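Local structure of endo-n-acetyl-beta-d-glucosaminidase (4AC1) at residues A[38-43]-A[50-55]; A[79-84]-A[121-126]. The protein is a glycoside hydrolase of family 18 that cleaves N-glycans within their chitobiose core and deglycosylates the cellulases of Hypocrea jecorina. All blocks are in the same frame, centred on the assembly; numbering follows the deposited sequence.

Contact 1 of 2, residues A[38-43]-A[50-55]. With ZN (zinc ion), chain N; ZN (zinc ion), chain L.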
loop_
_atom_site.group_PDB
_atom_site.type_symbol
_atom_site.label_atom_id
_atom_site.label_comp_id
_atom_site.label_asym_id
_atom_site.label_seq_id
_atom_site.Cartn_x
_atom_site.Cartn_y
_atom_site.Cartn_z
ATOM N N VAL A 38 -4.071 4.826 4.476
ATOM C CA VAL A 38 -3.671 6.120 5.041
ATOM C C VAL A 38 -2.161 6.079 5.264
ATOM O O VAL A 38 -1.642 5.144 5.875
ATOM C CB VAL A 38 -4.411 6.404 6.365
ATOM C CG1 VAL A 38 -3.913 7.703 7.023
ATOM C CG2 VAL A 38 -5.916 6.480 6.103
ATOM N N CYS A 39 -1.462 7.096 4.776
ATOM C CA CYS A 39 -0.003 7.078 4.764
ATOM C C CYS A 39 0.557 8.505 4.690
ATOM O O CYS A 39 -0.204 9.433 4.440
ATOM C CB CYS A 39 0.502 6.235 3.581
ATOM S SG CYS A 39 0.008 6.812 1.931
ATOM N N SER A 40 1.860 8.707 4.904
ATOM C CA SER A 40 2.810 7.695 5.357
ATOM C C SER A 40 3.123 7.885 6.830
ATOM O O SER A 40 3.519 8.971 7.266
ATOM C CB SER A 40 4.110 7.771 4.562
ATOM O OG SER A 40 3.879 7.521 3.186
ATOM N N PHE A 41 2.952 6.823 7.608
ATOM C CA PHE A 41 3.413 6.810 8.993
ATOM C C PHE A 41 4.942 6.741 9.017
ATOM O O PHE A 41 5.566 6.114 8.151
ATOM C CB PHE A 41 2.786 5.650 9.776
ATOM C CG PHE A 41 1.318 5.843 10.085
ATOM C CD1 PHE A 41 0.918 6.486 11.252
ATOM C CD2 PHE A 41 0.338 5.385 9.208
ATOM C CE1 PHE A 41 -0.436 6.658 11.554
ATOM C CE2 PHE A 41 -1.020 5.559 9.499
ATOM C CZ PHE A 41 -1.406 6.197 10.673
ATOM N N HIS A 42 5.521 7.428 9.998
ATOM C CA HIS A 42 6.967 7.541 10.182
ATOM C C HIS A 42 7.331 7.235 11.626
ATOM O O HIS A 42 6.769 7.831 12.558
ATOM C CB HIS A 42 7.435 8.964 9.880
ATOM C CG HIS A 42 7.056 9.451 8.521
ATOM N ND1 HIS A 42 7.461 8.811 7.371
ATOM C CD2 HIS A 42 6.334 10.524 8.122
ATOM C CE1 HIS A 42 6.987 9.457 6.321
ATOM N NE2 HIS A 42 6.302 10.500 6.748
ATOM N N ILE A 43 8.249 6.290 11.802
ATOM C CA ILE A 43 8.838 5.996 13.106
ATOM C C ILE A 43 10.086 6.866 13.240
ATOM O O ILE A 43 10.984 6.828 12.390
ATOM C CB ILE A 43 9.212 4.493 13.249
ATOM C CG1 ILE A 43 8.036 3.577 12.870
ATOM C CG2 ILE A 43 9.777 4.188 14.651
ATOM C CD1 ILE A 43 6.857 3.629 13.791
ATOM N N HIS A 50 4.696 9.845 13.547
ATOM C CA HIS A 50 4.025 10.871 12.786
ATOM C C HIS A 50 3.277 10.250 11.615
ATOM O O HIS A 50 3.706 9.228 11.065
ATOM C CB HIS A 50 5.051 11.867 12.243
ATOM C CG HIS A 50 5.499 12.884 13.249
ATOM N ND1 HIS A 50 6.062 12.536 14.457
ATOM C CD2 HIS A 50 5.460 14.240 13.229
ATOM C CE1 HIS A 50 6.358 13.634 15.134
ATOM N NE2 HIS A 50 6.003 14.681 14.412
ATOM N N LEU A 51 2.151 10.856 11.257
ATOM C CA LEU A 51 1.512 10.622 9.968
ATOM C C LEU A 51 1.895 11.842 9.151
ATOM O O LEU A 51 1.415 12.950 9.417
ATOM C CB LEU A 51 -0.003 10.500 10.136
ATOM C CG LEU A 51 -0.809 10.383 8.839
ATOM C CD1 LEU A 51 -0.308 9.207 7.967
ATOM C CD2 LEU A 51 -2.294 10.230 9.153
ATOM N N ASN A 52 2.799 11.654 8.194
ATOM C CA ASN A 52 3.351 12.781 7.446
ATOM C C ASN A 52 3.929 13.819 8.426
ATOM O O ASN A 52 4.816 13.462 9.204
ATOM C CB ASN A 52 2.330 13.321 6.430
ATOM C CG ASN A 52 1.810 12.213 5.522
ATOM O OD1 ASN A 52 2.595 11.434 4.987
ATOM N ND2 ASN A 52 0.498 12.097 5.411
ATOM N N ASP A 53 3.413 15.047 8.444
ATOM C CA ASP A 53 4.072 16.118 9.209
ATOM C C ASP A 53 3.627 16.305 10.661
ATOM O O ASP A 53 4.160 17.182 11.354
ATOM C CB ASP A 53 4.024 17.442 8.440
ATOM C CG ASP A 53 4.709 17.350 7.091
ATOM O OD1 ASP A 53 5.788 16.722 7.005
ATOM O OD2 ASP A 53 4.160 17.899 6.112
ATOM N N PHE A 54 2.669 15.501 11.126
ATOM C CA PHE A 54 2.118 15.646 12.475
ATOM C C PHE A 54 1.868 14.282 13.103
ATOM O O PHE A 54 1.633 13.306 12.382
ATOM C CB PHE A 54 0.785 16.398 12.449
ATOM C CG PHE A 54 0.861 17.783 11.854
ATOM C CD1 PHE A 54 1.125 18.879 12.663
ATOM C CD2 PHE A 54 0.630 17.991 10.496
ATOM C CE1 PHE A 54 1.179 20.167 12.123
ATOM C CE2 PHE A 54 0.679 19.265 9.947
ATOM C CZ PHE A 54 0.954 20.357 10.767
ATOM N N PRO A 55 1.896 14.203 14.445
ATOM C CA PRO A 55 1.423 13.000 15.114
ATOM C C PRO A 55 -0.021 12.727 14.685
ATOM O O PRO A 55 -0.786 13.659 14.475
ATOM C CB PRO A 55 1.497 13.365 16.603
ATOM C CG PRO A 55 2.537 14.435 16.662
ATOM C CD PRO A 55 2.378 15.217 15.406
HETATM ZN ZN ZN N . 6.918 16.856 14.367
HETATM ZN ZN ZN L . 6.265 16.603 15.128
HETATM O O HOH W 1 5.163 11.691 4.582
HETATM O O HOH W 2 4.829 17.389 14.118
HETATM O O HOH W 3 7.197 18.504 15.522
HETATM O O HOH W 4 5.809 16.618 17.081
#
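Leu51 lays CD1 over the centre of one face of the Phe41 ring, 4.0 Å from the ring centroid, a CH-pi contact. With chi1 at 174° Leu51 CG lies anti to the backbone N, and chi2 of 55° puts CD1 over the ring and CD2 3.7 Å from Val38 CG1. The His42 ring has Ser40 O over one face and Asn52 O at its edge, 3.5 Å from CD2. Pro55 N lies over one face of the His50 ring. His50 ND1 hydrogen-bonds Val48 O, and NE2 binds zinc, modelled at two overlapping positions, 2.1 Å from the nearer one. Phe41 pairs with Leu51 and His42 with His50 in an antiparallel hairpin, and a type II' turn from Leu51 to Phe54 follows. The peptide before Ser40 is cis, so its N-H and C=O lie on the same side. The Asn52 amide grips both: OD1 accepts from Ser40 N at 2.8 Å, and ND2 donates to Cys39 O at 2.9 Å. Water 1 also donates to OD1 and reaches His42 NE2. Replacing Asn52 with an alanine is likely to leave Ser40 N and Cys39 O without these partners. The two-bond pairing probably steadies this unusual peptide.

Contact 2 of 2, residues A[79-84]-A[121-126]; sequences MGMVGG and GMDLDV
Met81 and Asp123 lie side by side and point the same way, with Met81 CG 3.4 Å from Asp123 OD2. Bends at chi2 and chi3 turn the rest of the Met81 chain toward Asp125, whose OD2 is 3.4 Å from Met81 CE. On the other face of the sheet Met122 folds back over Gly80, its SD 3.5 Å from Gly80 O. A side chain at Gly80 would collide with Met122 CE. Beside it Val82 CG1 packs on Met122 SD at 3.8 Å. Gly83 is similarly constrained, since a CB would run into Asp125 O. Five backbone hydrogen bonds hold the parallel strands in register, from Gly80 N to Gly121 O at one end to Gly84 N to Asp125 O at the other. Val82 N meets Asp123 O almost head-on, with a C=O...N angle of 176°. A second shell fixes the Asp123 carboxylate: Tyr8 OH bonds OD2 and Thr153 OG1 bonds OD1. Asp123 and Asp125, with Glu127 beyond, fit the DxDxE signature of family 18. The strand axes cross at -25°, a twist that suits this family's (beta/alpha)8 barrel. Helix 100-116 makes the beta-alpha-beta crossover between the strands; strand 35-42 flanks 77-83, and strand 151-154 flanks 121-125.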
loop_
_atom_site.group_PDB
_atom_site.type_symbol
_atom_site.label_atom_id
_atom_site.label_comp_id
_atom_site.label_asym_id
_atom_site.label_seq_id
_atom_site.Cartn_x
_atom_site.Cartn_y
_atom_site.Cartn_z
ATOM N N MET A 79 -6.553 0.824 6.143
ATOM C CA MET A 79 -5.233 0.398 6.585
ATOM C C MET A 79 -4.329 1.608 6.749
ATOM O O MET A 79 -4.662 2.714 6.298
ATOM C CB MET A 79 -4.584 -0.483 5.517
ATOM C CG MET A 79 -5.328 -1.761 5.223
ATOM S SD MET A 79 -4.695 -2.673 3.807
ATOM C CE MET A 79 -3.026 -3.094 4.367
ATOM N N GLY A 80 -3.180 1.393 7.378
ATOM C CA GLY A 80 -2.097 2.362 7.345
ATOM C C GLY A 80 -0.957 1.819 6.502
ATOM O O GLY A 80 -0.921 0.610 6.201
ATOM N N MET A 81 -0.036 2.707 6.119
ATOM C CA MET A 81 1.268 2.303 5.607
ATOM C C MET A 81 2.307 3.053 6.402
ATOM O O MET A 81 2.138 4.245 6.695
ATOM C CB MET A 81 1.412 2.591 4.118
ATOM C CG MET A 81 2.803 2.339 3.563
ATOM S SD MET A 81 3.861 3.822 3.531
ATOM C CE MET A 81 3.346 4.525 1.956
ATOM N N VAL A 82 3.352 2.332 6.780
ATOM C CA VAL A 82 4.528 2.909 7.422
ATOM C C VAL A 82 5.726 2.767 6.475
ATOM O O VAL A 82 5.879 1.741 5.787
ATOM C CB VAL A 82 4.795 2.251 8.817
ATOM C CG1 VAL A 82 4.977 0.749 8.700
ATOM C CG2 VAL A 82 5.984 2.895 9.541
ATOM N N GLY A 83 6.555 3.808 6.437
ATOM C CA GLY A 83 7.742 3.828 5.587
ATOM C C GLY A 83 7.610 4.779 4.423
ATOM O O GLY A 83 7.392 5.982 4.620
ATOM N N GLY A 84 7.712 4.239 3.211
ATOM C CA GLY A 84 7.731 5.044 1.999
ATOM C C GLY A 84 9.052 5.774 1.839
ATOM O O GLY A 84 10.097 5.318 2.313
ATOM N N GLY A 121 -5.266 -2.916 9.055
ATOM C CA GLY A 121 -4.087 -3.515 8.465
ATOM C C GLY A 121 -2.964 -2.517 8.411
ATOM O O GLY A 121 -3.143 -1.329 8.674
ATOM N N MET A 122 -1.784 -3.029 8.103
ATOM C CA MET A 122 -0.587 -2.227 7.953
ATOM C C MET A 122 0.229 -2.701 6.748
ATOM O O MET A 122 0.556 -3.882 6.632
ATOM C CB MET A 122 0.252 -2.260 9.248
ATOM C CG MET A 122 1.496 -1.354 9.240
ATOM S SD MET A 122 1.189 0.412 8.998
ATOM C CE MET A 122 -0.073 0.681 10.233
ATOM N N ASP A 123 0.564 -1.738 5.885
ATOM C CA ASP A 123 1.447 -1.933 4.737
ATOM C C ASP A 123 2.839 -1.491 5.160
ATOM O O ASP A 123 3.024 -0.390 5.680
ATOM C CB ASP A 123 0.944 -1.090 3.553
ATOM C CG ASP A 123 1.711 -1.322 2.259
ATOM O OD1 ASP A 123 1.965 -2.480 1.855
ATOM O OD2 ASP A 123 2.036 -0.315 1.598
ATOM N N LEU A 124 3.802 -2.391 4.976
ATOM C CA LEU A 124 5.210 -2.110 5.271
ATOM C C LEU A 124 5.900 -1.804 3.950
ATOM O O LEU A 124 6.271 -2.715 3.198
ATOM C CB LEU A 124 5.895 -3.292 5.969
ATOM C CG LEU A 124 5.347 -3.852 7.288
ATOM C CD1 LEU A 124 5.022 -2.773 8.301
ATOM C CD2 LEU A 124 4.141 -4.717 7.064
ATOM N N ASP A 125 6.021 -0.508 3.654
ATOM C CA ASP A 125 6.574 -0.032 2.382
ATOM C C ASP A 125 8.028 0.327 2.602
ATOM O O ASP A 125 8.369 1.446 2.980
ATOM C CB ASP A 125 5.760 1.166 1.896
ATOM C CG ASP A 125 6.144 1.646 0.510
ATOM O OD1 ASP A 125 7.093 1.133 -0.122
ATOM O OD2 ASP A 125 5.475 2.612 0.060
ATOM N N VAL A 126 8.889 -0.660 2.413
ATOM C CA VAL A 126 10.281 -0.558 2.830
ATOM C C VAL A 126 11.126 -0.078 1.657
ATOM O O VAL A 126 11.359 -0.812 0.692
ATOM C CB VAL A 126 10.792 -1.917 3.370
ATOM C CG1 VAL A 126 12.236 -1.790 3.836
ATOM C CG2 VAL A 126 9.885 -2.417 4.513
#

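Contacts 1 and 2 belong to one sheet, their centres about 10 Å apart. Strand 35-42 pairs with both 50-51 and 77-83. Probable hydrogen bonds join the contacts, from Val38 N to Met79 O and from Phe41 N to Met81 O, each 2.9 Å. Met81 is also a packing bridge, its CE 3.3 Å from Ser40 OG. The Ser40 side chain comes within about 6 Å of that of Asp125, whose side chain is about 4 Å from a zinc ion, probably the one bound by Glu127 and Gln189, and about 3 Å from an acetate. Contact 2 therefore lines the probable active-site pocket, and contact 1 flanks it. The His50 zinc site is separate.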